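PDB 4ULV: cytochrome c, class II from Shewanella frigidimarina, which carries a covalently bound heme c and probably works in electron transfer, with a likely role in binding diatomic gases. Local coordinates for residues D7-E10 / Y11-A15; K119-H122 / D123-K127. All blocks are in the same frame, centred on the assembly; numbering follows the deposited sequence.

Interaction 1: D7-E10 / Y11-A15; sequences DAIE and YRQAA. With HEC (heme c), chain C.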
ATOM      1  N   ASP A   7       1.296   3.673 -16.475  1.00 14.10           N
ATOM      2  CA  ASP A   7       0.512   3.290 -15.309  1.00 12.25           C
ATOM      3  C   ASP A   7       1.262   2.280 -14.424  1.00 11.26           C
ATOM      4  O   ASP A   7       1.132   2.345 -13.226  1.00 12.63           O
ATOM      5  CB  ASP A   7      -0.877   2.775 -15.723  1.00 13.49           C
ATOM      6  CG  ASP A   7      -1.725   3.834 -16.445  1.00 19.10           C
ATOM      7  OD1 ASP A   7      -1.671   5.031 -16.141  1.00 21.50           O
ATOM      8  OD2 ASP A   7      -2.486   3.470 -17.337  1.00 32.20           O
ATOM      9  N   ALA A   8       1.934   1.351 -15.075  1.00 11.72           N
ATOM     10  CA  ALA A   8       2.677   0.309 -14.349  1.00 11.72           C
ATOM     11  C   ALA A   8       3.783   0.967 -13.576  1.00 10.33           C
ATOM     12  O   ALA A   8       4.117   0.586 -12.438  1.00 11.40           O
ATOM     13  CB  ALA A   8       3.238  -0.673 -15.345  1.00 13.24           C
ATOM     14  N   ILE A   9       4.449   1.919 -14.187  1.00 10.68           N
ATOM     15  CA  ILE A   9       5.512   2.637 -13.497  1.00 10.75           C
ATOM     16  C   ILE A   9       4.991   3.472 -12.366  1.00 10.33           C
ATOM     17  O   ILE A   9       5.526   3.433 -11.238  1.00 10.22           O
ATOM     18  CB  ILE A   9       6.241   3.582 -14.508  1.00 12.93           C
ATOM     19  CG1 ILE A   9       6.979   2.761 -15.545  1.00 11.60           C
ATOM     20  CG2 ILE A   9       7.150   4.538 -13.773  1.00 13.18           C
ATOM     21  CD1 ILE A   9       7.326   3.555 -16.859  1.00 13.60           C
ATOM     22  N   GLU A  10       3.881   4.187 -12.547  1.00 10.83           N
ATOM     23  CA  GLU A  10       3.333   4.960 -11.470  1.00 10.39           C
ATOM     24  C   GLU A  10       2.879   4.057 -10.300  1.00 10.80           C
ATOM     25  O   GLU A  10       3.029   4.446  -9.155  1.00 10.72           O
ATOM     26  CB  GLU A  10       2.166   5.822 -11.992  1.00 11.76           C
ATOM     27  CG  GLU A  10       2.739   6.956 -12.833  0.50 12.60           C
ATOM     28  CD  GLU A  10       1.745   7.673 -13.737  0.50 18.65           C
ATOM     29  OE1 GLU A  10       0.545   7.572 -13.468  0.50 23.71           O
ATOM     30  OE2 GLU A  10       2.173   8.381 -14.714  0.50 23.71           O
ATOM     31  N   TYR A  11       2.331   2.902 -10.636  1.00  9.55           N
ATOM     32  CA  TYR A  11       1.883   1.938  -9.619  1.00  9.16           C
ATOM     33  C   TYR A  11       3.083   1.495  -8.754  1.00  9.46           C
ATOM     34  O   TYR A  11       3.010   1.559  -7.490  1.00  9.98           O
ATOM     35  CB  TYR A  11       1.226   0.782 -10.323  1.00  9.04           C
ATOM     36  CG  TYR A  11       0.626  -0.288  -9.420  1.00  9.71           C
ATOM     37  CD1 TYR A  11      -0.668  -0.180  -8.955  1.00  9.53           C
ATOM     38  CD2 TYR A  11       1.367  -1.405  -9.062  1.00  9.43           C
ATOM     39  CE1 TYR A  11      -1.225  -1.169  -8.165  1.00  9.48           C
ATOM     40  CE2 TYR A  11       0.837  -2.377  -8.236  1.00  9.53           C
ATOM     41  CZ  TYR A  11      -0.462  -2.241  -7.790  1.00  9.03           C
ATOM     42  OH  TYR A  11      -1.089  -3.179  -6.979  1.00 10.06           O
ATOM     43  N   ARG A  12       4.151   1.027  -9.393  1.00  9.15           N
ATOM     44  CA  ARG A  12       5.282   0.530  -8.551  1.00  9.89           C
ATOM     45  C   ARG A  12       5.932   1.664  -7.753  1.00 10.40           C
ATOM     46  O   ARG A  12       6.327   1.487  -6.619  1.00 10.23           O
ATOM     47  CB  ARG A  12       6.292  -0.264  -9.381  1.00 10.06           C
ATOM     48  CG  ARG A  12       7.157   0.559 -10.329  1.00  9.41           C
ATOM     49  CD  ARG A  12       7.459  -0.237 -11.557  1.00 10.27           C
ATOM     50  NE  ARG A  12       8.458   0.434 -12.415  1.00  8.72           N
ATOM     51  CZ  ARG A  12       8.698   0.069 -13.671  1.00 10.15           C
ATOM     52  NH1 ARG A  12       7.971  -0.860 -14.273  1.00 10.57           N
ATOM     53  NH2 ARG A  12       9.688   0.636 -14.366  1.00 10.08           N
ATOM     54  N   GLN A  13       6.087   2.846  -8.376  1.00  9.28           N
ATOM     55  CA  GLN A  13       6.634   4.026  -7.660  1.00  9.43           C
ATOM     56  C   GLN A  13       5.805   4.459  -6.429  1.00  9.31           C
ATOM     57  O   GLN A  13       6.334   4.740  -5.349  1.00 10.76           O
ATOM     58  CB  GLN A  13       6.831   5.223  -8.589  1.00 10.26           C
ATOM     59  CG  GLN A  13       7.887   4.961  -9.656  1.00 10.09           C
ATOM     60  CD  GLN A  13       7.986   6.089 -10.681  1.00 11.33           C
ATOM     61  OE1 GLN A  13       7.025   6.842 -10.890  1.00 14.49           O
ATOM     62  NE2 GLN A  13       9.147   6.176 -11.332  1.00 14.98           N
ATOM     63  N   ALA A  14       4.483   4.429  -6.597  1.00  9.06           N
ATOM     64  CA  ALA A  14       3.560   4.777  -5.520  1.00  8.55           C
ATOM     65  C   ALA A  14       3.762   3.792  -4.345  1.00  8.25           C
ATOM     66  O   ALA A  14       3.867   4.218  -3.206  1.00  9.77           O
ATOM     67  CB  ALA A  14       2.117   4.707  -5.967  1.00  9.25           C
ATOM     68  N   ALA A  15       3.890   2.520  -4.706  1.00  7.70           N
ATOM     69  CA  ALA A  15       4.084   1.495  -3.631  1.00  8.31           C
ATOM     70  C   ALA A  15       5.392   1.665  -2.881  1.00  8.77           C
ATOM     71  O   ALA A  15       5.444   1.633  -1.651  1.00  9.47           O
ATOM     72  CB  ALA A  15       3.973   0.087  -4.287  1.00 10.92           C
TER
HETATM   73 FE   HEC C 129      13.039   0.236  -3.978  1.00 10.11          FE
HETATM   74  CHA HEC C 129      12.246   2.672  -6.264  1.00 10.84           C
HETATM   75  CHB HEC C 129      12.418   2.412  -1.481  1.00  9.06           C
HETATM   76  CHC HEC C 129      13.183  -2.321  -1.749  1.00  9.45           C
HETATM   77  CHD HEC C 129      13.548  -1.959  -6.518  1.00  8.68           C
HETATM   78  NA  HEC C 129      12.395   2.223  -3.917  1.00  9.71           N
HETATM   79  C1A HEC C 129      12.147   3.076  -4.929  1.00  9.47           C
HETATM   80  C2A HEC C 129      11.798   4.351  -4.463  1.00 10.58           C
HETATM   81  C3A HEC C 129      11.848   4.275  -3.106  1.00 10.00           C
HETATM   82  C4A HEC C 129      12.218   2.930  -2.785  1.00  9.52           C
HETATM   83  CMA HEC C 129      11.594   5.376  -2.134  1.00 10.94           C
HETATM   84  CAA HEC C 129      11.452   5.563  -5.336  1.00 10.55           C
HETATM   85  CBA HEC C 129       9.943   5.570  -5.650  1.00 10.95           C
HETATM   86  CGA HEC C 129       9.510   6.801  -6.440  1.00 14.79           C
HETATM   87  O1A HEC C 129       9.788   6.856  -7.636  1.00 18.70           O
HETATM   88  O2A HEC C 129       8.857   7.674  -5.847  1.00 22.51           O
HETATM   89  NB  HEC C 129      12.732   0.035  -1.944  1.00  9.90           N
HETATM   90  C1B HEC C 129      12.608   1.051  -1.045  1.00  9.80           C
HETATM   91  C2B HEC C 129      12.756   0.650   0.291  1.00  9.43           C
HETATM   92  C3B HEC C 129      12.961  -0.693   0.164  1.00  8.96           C
HETATM   93  C4B HEC C 129      12.956  -1.067  -1.176  1.00  9.07           C
HETATM   94  CMB HEC C 129      12.777   1.502   1.495  1.00 10.56           C
HETATM   95  CAB HEC C 129      13.202  -1.724   1.252  1.00  9.67           C
HETATM   96  CBB HEC C 129      12.384  -1.527   2.523  1.00  9.97           C
HETATM   97  NC  HEC C 129      13.257  -1.852  -4.091  1.00  9.34           N
HETATM   98  C1C HEC C 129      13.377  -2.754  -3.040  1.00  8.64           C
HETATM   99  C2C HEC C 129      13.658  -4.044  -3.529  1.00  8.59           C
HETATM  100  C3C HEC C 129      13.747  -3.955  -4.917  1.00  9.51           C
HETATM  101  C4C HEC C 129      13.495  -2.559  -5.195  1.00  9.35           C
HETATM  102  CMC HEC C 129      13.847  -5.263  -2.622  1.00  8.90           C
HETATM  103  CAC HEC C 129      14.078  -4.997  -5.939  1.00 10.14           C
HETATM  104  CBC HEC C 129      13.778  -6.439  -5.664  1.00  9.88           C
HETATM  105  ND  HEC C 129      12.883   0.323  -6.056  1.00  9.35           N
HETATM  106  C1D HEC C 129      13.247  -0.615  -6.918  1.00  9.75           C
HETATM  107  C2D HEC C 129      13.277  -0.148  -8.266  1.00  9.93           C
HETATM  108  C3D HEC C 129      12.810   1.133  -8.192  1.00  9.65           C
HETATM  109  C4D HEC C 129      12.634   1.423  -6.815  1.00 10.67           C
HETATM  110  CMD HEC C 129      13.621  -0.904  -9.483  1.00 10.70           C
HETATM  111  CAD HEC C 129      12.531   2.046  -9.344  1.00  8.98           C
HETATM  112  CBD HEC C 129      11.044   2.131  -9.698  1.00  9.38           C
HETATM  113  CGD HEC C 129      10.749   3.073 -10.881  1.00 10.29           C
HETATM  114  O1D HEC C 129      11.376   4.192 -10.886  1.00 12.10           O
HETATM  115  O2D HEC C 129       9.989   2.625 -11.750  1.00 11.27           O

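Interaction 2: K119-H122 / D123-K127; sequences KGCH and DVYKK. With HEC (heme c), chain C.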
ATOM      1  N   LYS A 119      18.829  -2.018  -0.354  1.00 11.16           N
ATOM      2  CA  LYS A 119      20.065  -1.602  -0.962  1.00 10.44           C
ATOM      3  C   LYS A 119      20.565  -2.574  -1.997  1.00 11.37           C
ATOM      4  O   LYS A 119      21.046  -2.183  -3.076  1.00 12.40           O
ATOM      5  CB  LYS A 119      21.145  -1.423   0.119  1.00 13.11           C
ATOM      6  CG  LYS A 119      22.488  -0.937  -0.446  1.00 18.96           C
ATOM      7  CD  LYS A 119      23.542  -0.809   0.663  1.00 24.12           C
ATOM      8  CE  LYS A 119      24.952  -0.347   0.217  1.00 30.20           C
ATOM      9  NZ  LYS A 119      25.199  -0.294  -1.224  1.00 42.22           N
ATOM     10  N   GLY A 120      20.506  -3.862  -1.693  1.00 11.58           N
ATOM     11  CA  GLY A 120      20.981  -4.894  -2.591  1.00 12.18           C
ATOM     12  C   GLY A 120      20.274  -4.872  -3.932  1.00 10.50           C
ATOM     13  O   GLY A 120      20.867  -5.191  -4.951  1.00 12.62           O
ATOM     14  N   CYS A 121      18.948  -4.637  -3.907  1.00  9.54           N
ATOM     15  CA  CYS A 121      18.252  -4.478  -5.116  1.00  8.30           C
ATOM     16  C   CYS A 121      18.531  -3.216  -5.856  1.00  8.79           C
ATOM     17  O   CYS A 121      18.790  -3.238  -7.087  1.00 12.50           O
ATOM     18  CB  CYS A 121      16.751  -4.691  -4.889  1.00  9.07           C
ATOM     19  SG  CYS A 121      15.881  -4.770  -6.491  1.00 10.72           S
ATOM     20  N   HIS A 122      18.519  -2.101  -5.141  1.00  9.10           N
ATOM     21  CA  HIS A 122      18.814  -0.826  -5.799  1.00 10.37           C
ATOM     22  C   HIS A 122      20.204  -0.813  -6.452  1.00  9.25           C
ATOM     23  O   HIS A 122      20.364  -0.272  -7.563  1.00 11.45           O
ATOM     24  CB  HIS A 122      18.698   0.302  -4.826  1.00 11.92           C
ATOM     25  CG  HIS A 122      17.327   0.513  -4.267  1.00 10.03           C
ATOM     26  ND1 HIS A 122      17.077   1.404  -3.256  1.00 15.69           N
ATOM     27  CD2 HIS A 122      16.113   0.013  -4.638  1.00  9.88           C
ATOM     28  CE1 HIS A 122      15.765   1.450  -3.031  1.00 16.52           C
ATOM     29  NE2 HIS A 122      15.171   0.622  -3.867  1.00 11.41           N
ATOM     30  N   ASP A 123      21.159  -1.450  -5.788  1.00 11.02           N
ATOM     31  CA  ASP A 123      22.540  -1.422  -6.319  1.00 10.92           C
ATOM     32  C   ASP A 123      22.597  -2.027  -7.693  1.00 11.45           C
ATOM     33  O   ASP A 123      23.336  -1.546  -8.564  1.00 16.35           O
ATOM     34  CB  ASP A 123      23.452  -2.206  -5.365  1.00 12.66           C
ATOM     35  CG  ASP A 123      23.872  -1.400  -4.173  1.00 16.26           C
ATOM     36  OD1 ASP A 123      23.634  -0.187  -4.122  1.00 17.87           O
ATOM     37  OD2 ASP A 123      24.427  -2.053  -3.247  1.00 19.81           O
ATOM     38  N   VAL A 124      21.784  -3.060  -7.941  1.00 11.14           N
ATOM     39  CA  VAL A 124      21.821  -3.805  -9.208  1.00 10.99           C
ATOM     40  C   VAL A 124      20.818  -3.260 -10.242  1.00 10.98           C
ATOM     41  O   VAL A 124      21.133  -3.272 -11.440  1.00 15.45           O
ATOM     42  CB  VAL A 124      21.666  -5.332  -8.973  1.00 11.07           C
ATOM     43  CG1 VAL A 124      21.746  -6.096 -10.250  1.00 14.64           C
ATOM     44  CG2 VAL A 124      22.698  -5.804  -8.001  1.00 11.80           C
ATOM     45  N   TYR A 125      19.608  -2.855  -9.786  1.00  9.84           N
ATOM     46  CA  TYR A 125      18.464  -2.680 -10.671  1.00  9.70           C
ATOM     47  C   TYR A 125      17.877  -1.298 -10.723  1.00 10.99           C
ATOM     48  O   TYR A 125      16.913  -1.094 -11.496  1.00 12.22           O
ATOM     49  CB  TYR A 125      17.416  -3.708 -10.277  1.00  9.86           C
ATOM     50  CG  TYR A 125      17.845  -5.105 -10.542  1.00 10.15           C
ATOM     51  CD1 TYR A 125      18.106  -5.571 -11.796  1.00 11.02           C
ATOM     52  CD2 TYR A 125      17.986  -6.023  -9.488  1.00  9.56           C
ATOM     53  CE1 TYR A 125      18.504  -6.853 -12.034  1.00 10.14           C
ATOM     54  CE2 TYR A 125      18.395  -7.307  -9.722  1.00 11.18           C
ATOM     55  CZ  TYR A 125      18.702  -7.743 -10.976  1.00 11.81           C
ATOM     56  OH  TYR A 125      19.131  -9.008 -11.261  1.00 12.77           O
ATOM     57  N   LYS A 126      18.419  -0.326 -10.012  1.00 11.59           N
ATOM     58  CA  LYS A 126      17.878   1.039  -9.973  1.00 13.15           C
ATOM     59  C   LYS A 126      18.967   1.979 -10.340  1.00 11.93           C
ATOM     60  O   LYS A 126      20.121   1.854  -9.967  1.00 14.63           O
ATOM     61  CB  LYS A 126      17.309   1.412  -8.586  1.00 14.66           C
ATOM     62  CG  LYS A 126      16.487   2.672  -8.507  1.00 15.25           C
ATOM     63  CD  LYS A 126      15.989   2.955  -7.110  1.00 15.86           C
ATOM     64  CE  LYS A 126      15.255   4.251  -6.886  1.00 17.37           C
ATOM     65  NZ  LYS A 126      16.177   5.427  -6.964  1.00 25.75           N
ATOM     66  N   LYS A 127      18.611   3.008 -11.107  1.00 13.48           N
ATOM     67  CA  LYS A 127      19.579   4.081 -11.477  1.00 13.23           C
ATOM     68  C   LYS A 127      20.105   4.733 -10.226  1.00 16.38           C
ATOM     69  O   LYS A 127      19.417   4.850  -9.215  1.00 20.96           O
ATOM     70  CB  LYS A 127      18.913   5.144 -12.376  1.00 15.32           C
ATOM     71  CG  LYS A 127      18.434   4.580 -13.683  1.00 18.95           C
ATOM     72  CD  LYS A 127      17.714   5.605 -14.549  1.00 21.89           C
ATOM     73  CE  LYS A 127      17.013   4.914 -15.720  1.00 28.27           C
ATOM     74  NZ  LYS A 127      16.076   5.763 -16.511  1.00 27.39           N
TER
HETATM   75 FE   HEC C 129      13.039   0.236  -3.978  1.00 10.11          FE
HETATM   76  CHA HEC C 129      12.246   2.672  -6.264  1.00 10.84           C
HETATM   77  CHB HEC C 129      12.418   2.412  -1.481  1.00  9.06           C
HETATM   78  CHC HEC C 129      13.183  -2.321  -1.749  1.00  9.45           C
HETATM   79  CHD HEC C 129      13.548  -1.959  -6.518  1.00  8.68           C
HETATM   80  NA  HEC C 129      12.395   2.223  -3.917  1.00  9.71           N
HETATM   81  C1A HEC C 129      12.147   3.076  -4.929  1.00  9.47           C
HETATM   82  C2A HEC C 129      11.798   4.351  -4.463  1.00 10.58           C
HETATM   83  C3A HEC C 129      11.848   4.275  -3.106  1.00 10.00           C
HETATM   84  C4A HEC C 129      12.218   2.930  -2.785  1.00  9.52           C
HETATM   85  CMA HEC C 129      11.594   5.376  -2.134  1.00 10.94           C
HETATM   86  CAA HEC C 129      11.452   5.563  -5.336  1.00 10.55           C
HETATM   87  CBA HEC C 129       9.943   5.570  -5.650  1.00 10.95           C
HETATM   88  CGA HEC C 129       9.510   6.801  -6.440  1.00 14.79           C
HETATM   89  O1A HEC C 129       9.788   6.856  -7.636  1.00 18.70           O
HETATM   90  O2A HEC C 129       8.857   7.674  -5.847  1.00 22.51           O
HETATM   91  NB  HEC C 129      12.732   0.035  -1.944  1.00  9.90           N
HETATM   92  C1B HEC C 129      12.608   1.051  -1.045  1.00  9.80           C
HETATM   93  C2B HEC C 129      12.756   0.650   0.291  1.00  9.43           C
HETATM   94  C3B HEC C 129      12.961  -0.693   0.164  1.00  8.96           C
HETATM   95  C4B HEC C 129      12.956  -1.067  -1.176  1.00  9.07           C
HETATM   96  CMB HEC C 129      12.777   1.502   1.495  1.00 10.56           C
HETATM   97  CAB HEC C 129      13.202  -1.724   1.252  1.00  9.67           C
HETATM   98  CBB HEC C 129      12.384  -1.527   2.523  1.00  9.97           C
HETATM   99  NC  HEC C 129      13.257  -1.852  -4.091  1.00  9.34           N
HETATM  100  C1C HEC C 129      13.377  -2.754  -3.040  1.00  8.64           C
HETATM  101  C2C HEC C 129      13.658  -4.044  -3.529  1.00  8.59           C
HETATM  102  C3C HEC C 129      13.747  -3.955  -4.917  1.00  9.51           C
HETATM  103  C4C HEC C 129      13.495  -2.559  -5.195  1.00  9.35           C
HETATM  104  CMC HEC C 129      13.847  -5.263  -2.622  1.00  8.90           C
HETATM  105  CAC HEC C 129      14.078  -4.997  -5.939  1.00 10.14           C
HETATM  106  CBC HEC C 129      13.778  -6.439  -5.664  1.00  9.88           C
HETATM  107  ND  HEC C 129      12.883   0.323  -6.056  1.00  9.35           N
HETATM  108  C1D HEC C 129      13.247  -0.615  -6.918  1.00  9.75           C
HETATM  109  C2D HEC C 129      13.277  -0.148  -8.266  1.00  9.93           C
HETATM  110  C3D HEC C 129      12.810   1.133  -8.192  1.00  9.65           C
HETATM  111  C4D HEC C 129      12.634   1.423  -6.815  1.00 10.67           C
HETATM  112  CMD HEC C 129      13.621  -0.904  -9.483  1.00 10.70           C
HETATM  113  CAD HEC C 129      12.531   2.046  -9.344  1.00  8.98           C
HETATM  114  CBD HEC C 129      11.044   2.131  -9.698  1.00  9.38           C
HETATM  115  CGD HEC C 129      10.749   3.073 -10.881  1.00 10.29           C
HETATM  116  O1D HEC C 129      11.376   4.192 -10.886  1.00 12.10           O
HETATM  117  O2D HEC C 129       9.989   2.625 -11.750  1.00 11.27           O

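Interaction 1: D7-E10 / Y11-A15
Propionate oxygen O2D of the heme c is held by two nitrogens of Arg-12, whose guanidinium lies flat against Ile-9 one turn back on the same helix. NE makes the main bond, 2.8 Å to O2D and nearly straight at 167°; NH2 adds a weak one to the same oxygen at 3.3 Å. Both come from the edge of the guanidinium, with the carboxylate carbon CGD in its plane. Gln-13 takes the other oxygen: its NE2 donates to O1D over 3.0 Å at 174°, so adjacent residues divide one carboxylate between them.

Ile-9 backs both donors with its two branches. CG1 sits over the centre of the guanidinium, 3.6 Å from Arg-12 NH2, while CG2 lies alongside the amide, 3.6 Å from Gln-13 CD. Arg-12 reaches this position with CG wedged between the backbone N and the carbonyl carbon (chi1 72°) and a bend at chi2, which lays its chain beside Ile-9. Beneath them run ordinary i to i+4 helix bonds, among them Gln-13 N to Ile-9 O at 3.0 Å.

The remaining donors of Arg-12 are used as well: NH1 bonds Gly-58 O and Ser-63 OG, NH2 bonds Thr-68 OG1, and Phe-59 makes a cation-pi contact with the group. Gln-13 NE2 has a second acceptor in Asp-67 O. On another side of the helix Tyr-11 faces the second subunit, its OH bonded to Asn-22 of that chain.

With one face covered by Ile-9 and all three nitrogens bonded, the buried guanidinium has little freedom to rotate. Its positive charge beside the propionate would favour the ionised carboxylate, and Gln-13 adds a neutral donor that fixes how the carboxylate is turned.

Interaction 2: K119-H122 / D123-K127
Lys-119 opens the stretch with a salt bridge to Asp-123 one turn on. Its chain runs out extended until chi4, near-eclipsed at -10°, brings Lys-119 NZ to Asp-123 OD2 at 2.8 Å, on the syn side of the carboxylate. Below that bridge Asp-123 N donates to Lys-119 O, so the pair is tied twice. Gly-120 meets Val-124 through its carbonyl oxygen, 3.6 Å from CG2.

Cys-121 turns SG away from its backbone N (chi1 -170°) into a 1.9 Å covalent bond with heme CAC. The same sulfur lies at the edge of the Tyr-125 ring, 3.9 Å from CD2, in a sulfur-aromatic contact, while Cys-121 O accepts the backbone N-H of Tyr-125 at 2.8 Å.

His-122 supplies the axial ligand, NE2 to iron at 2.2 Å. Lys-126, following the last helical residue, runs beside it: CD lies over one ring face, 4.0 Å from the centroid and 14° off the normal, a CH-pi contact. Its CE continues across the porphyrin to 3.5 Å from CHA, so the aliphatic chain packs against both imidazole and macrocycle on the His-122 side of the heme. Cys-118 to His-122 form the Cys-X-X-Cys-His heme-attachment motif of c-type cytochromes.

Helix 104-125 ends here against helices 73-76 and 78-98: Tyr-125 packs edge-to-face on Phe-81 and bonds Asp-80 through OH, Val-124 touches Lys-73, and Cys-121 rests on Phe-81 and Lys-84.

In the fold
Interaction 1 comes first along the chain, near the start of helix 5-30, and interaction 2 closes the last helix, 104-125; both helices belong to the four-helix bundle of cytochrome c'. Their centres stand about 17 Å apart and their nearest atoms about 8 Å, so the two do not touch. The heme lies between them. Residues 119-127 hold it through a thioether and the axial histidine on one side of the porphyrin, while residues 7-15 grip a propionate that bends to the opposite side. Thr-68 and Glu-69, also bonded to the heme, come between the two in sequence. The cofactor thus joins the two ends of the chain.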